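Local coordinates for protein AimR transcriptional regulator (Bacillus phage phi3T, PDB 5ZVV) that activates transcription of the phage aimX locus as a homodimer, apparently steering infection toward lysis until the arbitrium peptide turns it into an inactive monomer and lysogeny follows, at residues L175-D178 with D179-E182; E219-V223 with N224-F228; C271-S274 with N275-K279. One frame throughout, in Å; residues are numbered along the deposited sequence.

Interaction 1 of 3, residues L175-D178 with D179-E182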
ATOM      1  N   LEU A 175       8.042   4.712  14.106  1.00 36.30           N
ATOM      2  CA  LEU A 175       7.775   4.735  15.541  1.00 32.63           C
ATOM      3  C   LEU A 175       9.094   4.648  16.298  1.00 33.88           C
ATOM      4  O   LEU A 175       9.716   3.583  16.359  1.00 35.20           O
ATOM      5  CB  LEU A 175       6.848   3.584  15.924  1.00 30.24           C
ATOM      6  CG  LEU A 175       5.480   3.569  15.246  1.00 29.19           C
ATOM      7  CD1 LEU A 175       4.694   2.351  15.689  1.00 22.72           C
ATOM      8  CD2 LEU A 175       4.720   4.845  15.560  1.00 26.56           C
ATOM      9  N   GLU A 176       9.518   5.768  16.879  1.00 37.50           N
ATOM     10  CA  GLU A 176      10.736   5.830  17.685  1.00 36.66           C
ATOM     11  C   GLU A 176      10.331   5.696  19.148  1.00 30.17           C
ATOM     12  O   GLU A 176       9.869   6.658  19.767  1.00 31.99           O
ATOM     13  CB  GLU A 176      11.496   7.128  17.426  1.00 38.48           C
ATOM     14  CG  GLU A 176      12.006   7.298  15.993  1.00 31.48           C
ATOM     15  CD  GLU A 176      13.070   6.279  15.618  1.00 46.51           C
ATOM     16  OE1 GLU A 176      13.192   5.959  14.416  1.00 39.90           O
ATOM     17  OE2 GLU A 176      13.784   5.799  16.523  1.00 52.20           O
ATOM     18  N   PHE A 177      10.499   4.493  19.702  1.00 28.75           N
ATOM     19  CA  PHE A 177      10.159   4.273  21.104  1.00 29.88           C
ATOM     20  C   PHE A 177      11.066   5.050  22.048  1.00 31.51           C
ATOM     21  O   PHE A 177      10.672   5.314  23.189  1.00 26.81           O
ATOM     22  CB  PHE A 177      10.216   2.781  21.434  1.00 31.04           C
ATOM     23  CG  PHE A 177       9.017   2.008  20.962  1.00 32.85           C
ATOM     24  CD1 PHE A 177       7.885   1.905  21.756  1.00 32.02           C
ATOM     25  CD2 PHE A 177       9.019   1.386  19.725  1.00 31.03           C
ATOM     26  CE1 PHE A 177       6.780   1.195  21.326  1.00 29.32           C
ATOM     27  CE2 PHE A 177       7.916   0.675  19.289  1.00 32.30           C
ATOM     28  CZ  PHE A 177       6.796   0.579  20.090  1.00 36.73           C
ATOM     29  N   ASP A 178      12.268   5.424  21.599  1.00 28.67           N
ATOM     30  CA  ASP A 178      13.158   6.224  22.434  1.00 30.44           C
ATOM     31  C   ASP A 178      12.592   7.614  22.693  1.00 29.02           C
ATOM     32  O   ASP A 178      12.925   8.237  23.708  1.00 29.83           O
ATOM     33  CB  ASP A 178      14.538   6.326  21.785  1.00 35.61           C
ATOM     34  CG  ASP A 178      15.338   5.044  21.918  1.00 40.84           C
ATOM     35  OD1 ASP A 178      14.859   4.113  22.598  1.00 38.27           O
ATOM     36  OD2 ASP A 178      16.446   4.968  21.341  1.00 40.37           O
ATOM     37  N   ASP A 179      11.739   8.116  21.797  1.00 33.49           N
ATOM     38  CA  ASP A 179      11.080   9.396  22.028  1.00 31.78           C
ATOM     39  C   ASP A 179      10.064   9.338  23.157  1.00 27.81           C
ATOM     40  O   ASP A 179       9.609  10.394  23.610  1.00 29.78           O
ATOM     41  CB  ASP A 179      10.391   9.876  20.750  1.00 36.03           C
ATOM     42  CG  ASP A 179      11.363  10.102  19.611  1.00 42.39           C
ATOM     43  OD1 ASP A 179      12.581   9.921  19.820  1.00 41.21           O
ATOM     44  OD2 ASP A 179      10.906  10.460  18.505  1.00 43.22           O
ATOM     45  N   LEU A 180       9.696   8.136  23.620  1.00 30.37           N
ATOM     46  CA  LEU A 180       8.698   7.955  24.669  1.00 29.13           C
ATOM     47  C   LEU A 180       9.377   7.759  26.009  1.00 27.22           C
ATOM     48  O   LEU A 180      10.296   6.933  26.114  1.00 30.72           O
ATOM     49  CB  LEU A 180       7.813   6.748  24.369  1.00 22.12           C
ATOM     50  CG  LEU A 180       6.928   6.796  23.129  1.00 29.20           C
ATOM     51  CD1 LEU A 180       6.209   5.468  22.964  1.00 23.66           C
ATOM     52  CD2 LEU A 180       5.937   7.938  23.240  1.00 20.57           C
ATOM     53  N   PRO A 181       8.970   8.483  27.047  1.00 30.13           N
ATOM     54  CA  PRO A 181       9.483   8.194  28.387  1.00 29.54           C
ATOM     55  C   PRO A 181       8.956   6.859  28.888  1.00 28.41           C
ATOM     56  O   PRO A 181       7.908   6.372  28.462  1.00 25.23           O
ATOM     57  CB  PRO A 181       8.956   9.358  29.233  1.00 29.22           C
ATOM     58  CG  PRO A 181       7.734   9.814  28.508  1.00 29.96           C
ATOM     59  CD  PRO A 181       8.016   9.605  27.047  1.00 27.64           C
ATOM     60  N   GLU A 182       9.718   6.259  29.796  1.00 27.38           N
ATOM     61  CA  GLU A 182       9.333   4.981  30.374  1.00 26.95           C
ATOM     62  C   GLU A 182       8.076   5.136  31.224  1.00 28.59           C
ATOM     63  O   GLU A 182       7.861   6.165  31.867  1.00 27.78           O
ATOM     64  CB  GLU A 182      10.469   4.419  31.231  1.00 24.97           C
ATOM     65  CG  GLU A 182      11.802   4.327  30.513  1.00 27.71           C
ATOM     66  CD  GLU A 182      11.792   3.304  29.396  1.00 31.24           C
ATOM     67  OE1 GLU A 182      11.310   2.172  29.621  1.00 38.00           O
ATOM     68  OE2 GLU A 182      12.263   3.635  28.291  1.00 32.98           O
TER
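Two backbone hydrogen bonds, each from an amide to the carbonyl three residues earlier, close the turn between E176 and L180. D179 N donates to E176 O at 3.1 Å, somewhat bent, with 142° at the hydrogen. L180 N follows with F177 O at 3.0 Å. In both the donor stands well above the carbonyl plane, in keeping with the tight winding of a 3-10 turn. This turn sits in the loop that joins helix 165-173 to helix 184-203.

The apolar contact lies on the inner side of the turn, where one methyl of L180, CD1, meets the rim atom CD1 of the F177 ring at 4.1 Å, approaching it obliquely. F177 and L180 both pack on F149 of helix 145-161 and on residues of helix 184-203, which ties the turn to its neighbouring helices. A glycerol, probably from crystallisation, lies close to the F177 side chain.

The acidic groups gather on the solvent side. D179 holds CG anti to its own carbonyl carbon (chi1 -62°), which folds the carboxylate back over E176: OD2 reaches CB of E176 at 3.6 Å. E176 bends at chi2 and carries its own carboxylate away, leaving E176 OE2 5.4 Å from D179 OD1.

K186 NZ donates to F177 O and L180 O and forms a salt bridge with E182, probably offsetting that one negative charge. The turn therefore combines an apolar inner side with an acidic outer one, its E176 and D179 carboxylates kept apart, while the lysine ties its carbonyls to the start of helix 184-203.

Interaction 2 of 3, residues E219-V223 with N224-F228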
ATOM      1  N   GLU A 219       4.635 -10.971  27.552  1.00 27.16           N
ATOM      2  CA  GLU A 219       5.568 -10.663  28.629  1.00 30.91           C
ATOM      3  C   GLU A 219       5.414  -9.230  29.120  1.00 28.83           C
ATOM      4  O   GLU A 219       5.681  -8.949  30.294  1.00 30.82           O
ATOM      5  CB  GLU A 219       7.004 -10.918  28.166  1.00 36.81           C
ATOM      6  CG  GLU A 219       7.330 -12.394  27.948  1.00 39.97           C
ATOM      7  CD  GLU A 219       8.528 -12.613  27.034  1.00 45.36           C
ATOM      8  OE1 GLU A 219       9.219 -11.627  26.695  1.00 48.56           O
ATOM      9  OE2 GLU A 219       8.776 -13.777  26.649  1.00 47.10           O
ATOM     10  N   ASN A 220       4.983  -8.315  28.253  1.00 29.03           N
ATOM     11  CA  ASN A 220       4.862  -6.909  28.615  1.00 29.03           C
ATOM     12  C   ASN A 220       3.452  -6.491  29.008  1.00 30.92           C
ATOM     13  O   ASN A 220       3.256  -5.335  29.396  1.00 32.57           O
ATOM     14  CB  ASN A 220       5.360  -6.029  27.467  1.00 30.00           C
ATOM     15  CG  ASN A 220       6.862  -6.107  27.282  1.00 30.00           C
ATOM     16  OD1 ASN A 220       7.597  -6.452  28.206  1.00 30.00           O
ATOM     17  ND2 ASN A 220       7.327  -5.786  26.080  1.00 30.00           N
ATOM     18  N   SER A 221       2.464  -7.378  28.912  1.00 27.25           N
ATOM     19  CA  SER A 221       1.080  -6.963  29.091  1.00 22.79           C
ATOM     20  C   SER A 221       0.294  -7.995  29.881  1.00 23.81           C
ATOM     21  O   SER A 221       0.485  -9.202  29.715  1.00 23.32           O
ATOM     22  CB  SER A 221       0.394  -6.727  27.739  1.00 20.67           C
ATOM     23  OG  SER A 221      -0.948  -6.302  27.918  1.00 22.47           O
ATOM     24  N   ASN A 222      -0.593  -7.500  30.745  1.00 25.09           N
ATOM     25  CA  ASN A 222      -1.623  -8.310  31.382  1.00 26.54           C
ATOM     26  C   ASN A 222      -3.021  -7.914  30.923  1.00 25.61           C
ATOM     27  O   ASN A 222      -4.009  -8.287  31.565  1.00 25.53           O
ATOM     28  CB  ASN A 222      -1.514  -8.211  32.905  1.00 34.82           C
ATOM     29  CG  ASN A 222      -0.290  -8.924  33.445  1.00 43.80           C
ATOM     30  OD1 ASN A 222       0.004 -10.056  33.057  1.00 42.02           O
ATOM     31  ND2 ASN A 222       0.439  -8.261  34.336  1.00 43.47           N
ATOM     32  N   VAL A 223      -3.125  -7.151  29.834  1.00 20.75           N
ATOM     33  CA  VAL A 223      -4.424  -6.828  29.260  1.00 23.92           C
ATOM     34  C   VAL A 223      -5.000  -8.079  28.613  1.00 25.32           C
ATOM     35  O   VAL A 223      -4.309  -8.779  27.861  1.00 18.89           O
ATOM     36  CB  VAL A 223      -4.296  -5.678  28.250  1.00 19.25           C
ATOM     37  CG1 VAL A 223      -5.606  -5.472  27.493  1.00 21.10           C
ATOM     38  CG2 VAL A 223      -3.889  -4.398  28.960  1.00 21.37           C
ATOM     39  N   ASN A 224      -6.271  -8.369  28.911  1.00 22.83           N
ATOM     40  CA  ASN A 224      -6.879  -9.613  28.447  1.00 23.45           C
ATOM     41  C   ASN A 224      -6.923  -9.684  26.925  1.00 19.29           C
ATOM     42  O   ASN A 224      -6.655 -10.740  26.342  1.00 20.87           O
ATOM     43  CB  ASN A 224      -8.284  -9.770  29.033  1.00 21.84           C
ATOM     44  CG  ASN A 224      -8.266 -10.128  30.508  1.00 20.17           C
ATOM     45  OD1 ASN A 224      -9.003  -9.555  31.309  1.00 23.10           O
ATOM     46  ND2 ASN A 224      -7.416 -11.080  30.873  1.00 26.13           N
ATOM     47  N   ARG A 225      -7.257  -8.572  26.265  1.00 20.66           N
ATOM     48  CA  ARG A 225      -7.335  -8.574  24.806  1.00 22.14           C
ATOM     49  C   ARG A 225      -5.978  -8.893  24.185  1.00 21.09           C
ATOM     50  O   ARG A 225      -5.872  -9.742  23.287  1.00 22.83           O
ATOM     51  CB  ARG A 225      -7.863  -7.222  24.311  1.00 20.04           C
ATOM     52  CG  ARG A 225      -8.057  -7.116  22.798  1.00 25.02           C
ATOM     53  CD  ARG A 225      -6.789  -6.628  22.089  1.00 35.75           C
ATOM     54  NE  ARG A 225      -6.607  -5.189  22.227  1.00 34.17           N
ATOM     55  CZ  ARG A 225      -6.743  -4.326  21.227  1.00 33.83           C
ATOM     56  NH1 ARG A 225      -6.573  -3.030  21.442  1.00 30.77           N
ATOM     57  NH2 ARG A 225      -7.043  -4.764  20.012  1.00 34.36           N
ATOM     58  N   ILE A 226      -4.927  -8.217  24.659  1.00 21.33           N
ATOM     59  CA  ILE A 226      -3.587  -8.420  24.114  1.00 16.59           C
ATOM     60  C   ILE A 226      -3.173  -9.879  24.245  1.00 17.19           C
ATOM     61  O   ILE A 226      -2.749 -10.511  23.271  1.00 17.83           O
ATOM     62  CB  ILE A 226      -2.579  -7.486  24.808  1.00 21.23           C
ATOM     63  CG1 ILE A 226      -2.872  -6.021  24.465  1.00 18.22           C
ATOM     64  CG2 ILE A 226      -1.142  -7.864  24.433  1.00 22.75           C
ATOM     65  CD1 ILE A 226      -2.695  -5.680  22.998  1.00 19.60           C
ATOM     66  N   CYS A 227      -3.297 -10.439  25.449  1.00 19.82           N
ATOM     67  CA  CYS A 227      -2.846 -11.809  25.668  1.00 21.24           C
ATOM     68  C   CYS A 227      -3.702 -12.804  24.897  1.00 20.61           C
ATOM     69  O   CYS A 227      -3.185 -13.798  24.370  1.00 22.40           O
ATOM     70  CB  CYS A 227      -2.854 -12.131  27.160  1.00 23.04           C
ATOM     71  SG  CYS A 227      -1.679 -11.165  28.126  1.00 23.39           S
ATOM     72  N   PHE A 228      -5.012 -12.551  24.818  1.00 24.27           N
ATOM     73  CA  PHE A 228      -5.894 -13.422  24.048  1.00 21.34           C
ATOM     74  C   PHE A 228      -5.456 -13.491  22.591  1.00 20.08           C
ATOM     75  O   PHE A 228      -5.250 -14.581  22.044  1.00 19.12           O
ATOM     76  CB  PHE A 228      -7.344 -12.940  24.153  1.00 20.77           C
ATOM     77  CG  PHE A 228      -8.274 -13.631  23.195  1.00 21.30           C
ATOM     78  CD1 PHE A 228      -8.744 -14.907  23.464  1.00 22.03           C
ATOM     79  CD2 PHE A 228      -8.664 -13.013  22.019  1.00 21.23           C
ATOM     80  CE1 PHE A 228      -9.585 -15.550  22.579  1.00 16.57           C
ATOM     81  CE2 PHE A 228      -9.510 -13.652  21.131  1.00 19.09           C
ATOM     82  CZ  PHE A 228      -9.968 -14.922  21.411  1.00 17.35           C
TER
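The backbone leaves helix 207-220 at S221, runs extended there, and enters helix 224-237 after V223, whose carbonyl accepts the first helical bond from C227 N at 3.1 Å, nearly straight at 173°. V223 thus holds the N-cap position, yet as a valine it has no polar side chain with which to cap the helix.

S221 shapes the connection ahead of the N-cap. Its OG, anti to the backbone N (chi1 -179°), turns forward along the chain and accepts from V223 N at 3.0 Å, forming an ST turn that fixes the approach to the helix. The same side chain lies against I226: OG is 3.7 Å from I226 CB, and S221 CB rests 3.8 Å from the CG2 branch. V223 meets the other branch of this isoleucine, its CB lying 4.1 Å from I226 CG1, so serine and valine cover the same side of I226. The sulfur of C227 swings back toward the turn, with SG 3.3 Å from S221 O and 3.6 Å from V223 O, close to both carbonyl oxygens.

Neighbouring helices cover the joint. V223 and I226 both touch I88 of helix 77-88, while S221 and I226 share S191 of helix 184-203. Polar ends reach further: N224 OD1 accepts from K54 NZ, and R225 NE donates to I88 O.

Short connections between successive helices, as in the antiparallel helix pairs of TPR-like folds, are consistent with the assignment of this family to the TPR clan. Here an ST turn leads straight into the N-cap, and a small apolar cluster joins the helix start to helices 77-88 and 184-203.

Interaction 3 of 3, residues C271-S274 with N275-K279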
ATOM      1  N   CYS A 271     -11.898 -25.199  16.228  1.00 20.97           N
ATOM      2  CA  CYS A 271     -12.707 -25.937  15.267  1.00 20.21           C
ATOM      3  C   CYS A 271     -11.962 -26.113  13.952  1.00 20.43           C
ATOM      4  O   CYS A 271     -11.934 -27.211  13.380  1.00 21.31           O
ATOM      5  CB  CYS A 271     -14.036 -25.211  15.048  1.00 26.65           C
ATOM      6  SG  CYS A 271     -15.168 -26.048  13.930  1.00 18.82           S
ATOM      7  N   PHE A 272     -11.346 -25.036  13.461  1.00 19.34           N
ATOM      8  CA  PHE A 272     -10.509 -25.146  12.274  1.00 22.32           C
ATOM      9  C   PHE A 272      -9.351 -26.106  12.511  1.00 19.20           C
ATOM     10  O   PHE A 272      -9.037 -26.939  11.656  1.00 15.95           O
ATOM     11  CB  PHE A 272      -9.982 -23.773  11.862  1.00 22.21           C
ATOM     12  CG  PHE A 272      -9.210 -23.791  10.573  1.00 20.06           C
ATOM     13  CD1 PHE A 272      -9.871 -23.911   9.360  1.00 18.20           C
ATOM     14  CD2 PHE A 272      -7.828 -23.696  10.571  1.00 26.25           C
ATOM     15  CE1 PHE A 272      -9.165 -23.930   8.168  1.00 21.37           C
ATOM     16  CE2 PHE A 272      -7.115 -23.714   9.383  1.00 21.49           C
ATOM     17  CZ  PHE A 272      -7.787 -23.831   8.180  1.00 21.37           C
ATOM     18  N   LEU A 273      -8.701 -25.998  13.672  1.00 20.54           N
ATOM     19  CA  LEU A 273      -7.579 -26.881  13.977  1.00 18.12           C
ATOM     20  C   LEU A 273      -7.999 -28.348  13.938  1.00 21.19           C
ATOM     21  O   LEU A 273      -7.380 -29.167  13.243  1.00 22.38           O
ATOM     22  CB  LEU A 273      -7.003 -26.530  15.346  1.00 16.29           C
ATOM     23  CG  LEU A 273      -5.786 -27.346  15.776  1.00 24.26           C
ATOM     24  CD1 LEU A 273      -4.576 -27.018  14.906  1.00 19.40           C
ATOM     25  CD2 LEU A 273      -5.484 -27.121  17.251  1.00 22.74           C
ATOM     26  N   SER A 274      -9.053 -28.699  14.682  1.00 18.10           N
ATOM     27  CA  SER A 274      -9.456 -30.098  14.771  1.00 18.67           C
ATOM     28  C   SER A 274     -10.012 -30.608  13.449  1.00 20.85           C
ATOM     29  O   SER A 274      -9.868 -31.795  13.139  1.00 19.72           O
ATOM     30  CB  SER A 274     -10.474 -30.287  15.897  1.00 22.35           C
ATOM     31  OG  SER A 274     -11.659 -29.546  15.657  1.00 25.75           O
ATOM     32  N   ASN A 275     -10.648 -29.735  12.662  1.00 19.17           N
ATOM     33  CA  ASN A 275     -11.031 -30.117  11.305  1.00 21.75           C
ATOM     34  C   ASN A 275      -9.806 -30.413  10.452  1.00 23.36           C
ATOM     35  O   ASN A 275      -9.793 -31.382   9.684  1.00 23.57           O
ATOM     36  CB  ASN A 275     -11.863 -29.011  10.660  1.00 20.48           C
ATOM     37  CG  ASN A 275     -13.277 -28.963  11.188  1.00 22.74           C
ATOM     38  OD1 ASN A 275     -13.770 -29.930  11.770  1.00 19.88           O
ATOM     39  ND2 ASN A 275     -13.943 -27.836  10.980  1.00 17.89           N
ATOM     40  N   ILE A 276      -8.765 -29.584  10.577  1.00 23.09           N
ATOM     41  CA  ILE A 276      -7.539 -29.780   9.806  1.00 19.53           C
ATOM     42  C   ILE A 276      -6.910 -31.124  10.143  1.00 21.92           C
ATOM     43  O   ILE A 276      -6.523 -31.891   9.253  1.00 20.41           O
ATOM     44  CB  ILE A 276      -6.558 -28.620  10.058  1.00 21.18           C
ATOM     45  CG1 ILE A 276      -6.992 -27.373   9.292  1.00 20.39           C
ATOM     46  CG2 ILE A 276      -5.134 -29.013   9.672  1.00 18.36           C
ATOM     47  CD1 ILE A 276      -7.012 -27.571   7.802  1.00 22.71           C
ATOM     48  N   TRP A 277      -6.800 -31.431  11.431  1.00 24.24           N
ATOM     49  CA  TRP A 277      -6.136 -32.655  11.856  1.00 23.57           C
ATOM     50  C   TRP A 277      -7.097 -33.820  12.048  1.00 26.59           C
ATOM     51  O   TRP A 277      -6.663 -34.895  12.480  1.00 21.65           O
ATOM     52  CB  TRP A 277      -5.351 -32.402  13.143  1.00 21.55           C
ATOM     53  CG  TRP A 277      -4.210 -31.457  12.935  1.00 23.63           C
ATOM     54  CD1 TRP A 277      -4.267 -30.095  12.915  1.00 21.42           C
ATOM     55  CD2 TRP A 277      -2.842 -31.806  12.702  1.00 23.89           C
ATOM     56  NE1 TRP A 277      -3.017 -29.572  12.692  1.00 24.79           N
ATOM     57  CE2 TRP A 277      -2.124 -30.601  12.556  1.00 28.91           C
ATOM     58  CE3 TRP A 277      -2.153 -33.018  12.604  1.00 28.47           C
ATOM     59  CZ2 TRP A 277      -0.750 -30.575  12.317  1.00 22.01           C
ATOM     60  CZ3 TRP A 277      -0.787 -32.990  12.369  1.00 29.38           C
ATOM     61  CH2 TRP A 277      -0.103 -31.777  12.227  1.00 27.29           C
ATOM     62  N   LYS A 278      -8.376 -33.636  11.719  1.00 25.19           N
ATOM     63  CA  LYS A 278      -9.407 -34.657  11.891  1.00 27.11           C
ATOM     64  C   LYS A 278      -9.370 -35.234  13.305  1.00 27.61           C
ATOM     65  O   LYS A 278      -9.356 -36.448  13.516  1.00 30.97           O
ATOM     66  CB  LYS A 278      -9.278 -35.746  10.825  1.00 32.28           C
ATOM     67  CG  LYS A 278      -9.426 -35.182   9.415  1.00 34.20           C
ATOM     68  CD  LYS A 278      -9.370 -36.245   8.334  1.00 44.18           C
ATOM     69  CE  LYS A 278      -9.357 -35.592   6.955  1.00 49.87           C
ATOM     70  NZ  LYS A 278      -9.284 -36.580   5.845  1.00 59.51           N
ATOM     71  N   LYS A 279      -9.346 -34.331  14.281  1.00 23.21           N
ATOM     72  CA  LYS A 279      -9.426 -34.672  15.690  1.00 20.46           C
ATOM     73  C   LYS A 279     -10.831 -34.394  16.216  1.00 27.81           C
ATOM     74  O   LYS A 279     -11.674 -33.804  15.535  1.00 27.91           O
ATOM     75  CB  LYS A 279      -8.389 -33.881  16.491  1.00 26.87           C
ATOM     76  CG  LYS A 279      -6.963 -34.078  16.007  1.00 25.23           C
ATOM     77  CD  LYS A 279      -6.468 -35.480  16.313  1.00 25.39           C
ATOM     78  CE  LYS A 279      -5.122 -35.739  15.665  1.00 26.89           C
ATOM     79  NZ  LYS A 279      -4.598 -37.081  16.021  1.00 37.66           N
TER
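A Schellman motif ends helix 260-277, with K278 as its C-prime residue at positive phi (50°). S274 O accepts from K279 N at 2.8 Å, on a lone pair in the carbonyl plane, and a weak bond from K278 N to N275 O completes the motif. Before it, regular helical bonds join C271 to N275, F272 to I276 and L273 to W277.

Side chains one turn apart pair along the helix. F272 CG stands anti to the backbone N (chi1 -175°), which swings the ring forward beneath I276; the isoleucine's CG1 lies over one ring face, 3.9 Å from the centroid, in a CH-pi contact offset toward the rim. On another side, L273 CD1 touches W277 CD1 at 3.7 Å, and L273 O lies at the indole edge, in its plane, 3.3 Å from the same W277 CD1. The indole is anchored by its NE1, which donates to I239 O. N275 swings back over the preceding turn, placing its ND2 3.7 Å from C271 SG, while its OD1 accepts from N281 ND2.

F272 and I276 face L362 and helix 291-304, whereas L273 touches Y243 and K247 of helix 243-252. The two apolar pairs thus occupy different flanks of the last turn, and the buried N275 amide and the indole N-H find polar partners as the chain turns toward the exposed lysines K278 and K279.

The three contacts follow one another along the chain, share no residue and never touch, and all lie in the AimR-like region of the chain. Interaction 2 is the buried one, about 9 Å from the chain's centre; interaction 1 is a surface turn and interaction 3 is partly buried, and these two lie on opposite sides of that centre, about 42 Å apart between their own centres. Helix 184-203 connects the first pair, receiving side chains from both. Chemistry follows place: carboxylates and a lysine mark the outer loop, serine, valine and isoleucine the central helix start, and aromatic packing the helix end. Together they sample a connecting turn, a helix beginning and a helix termination.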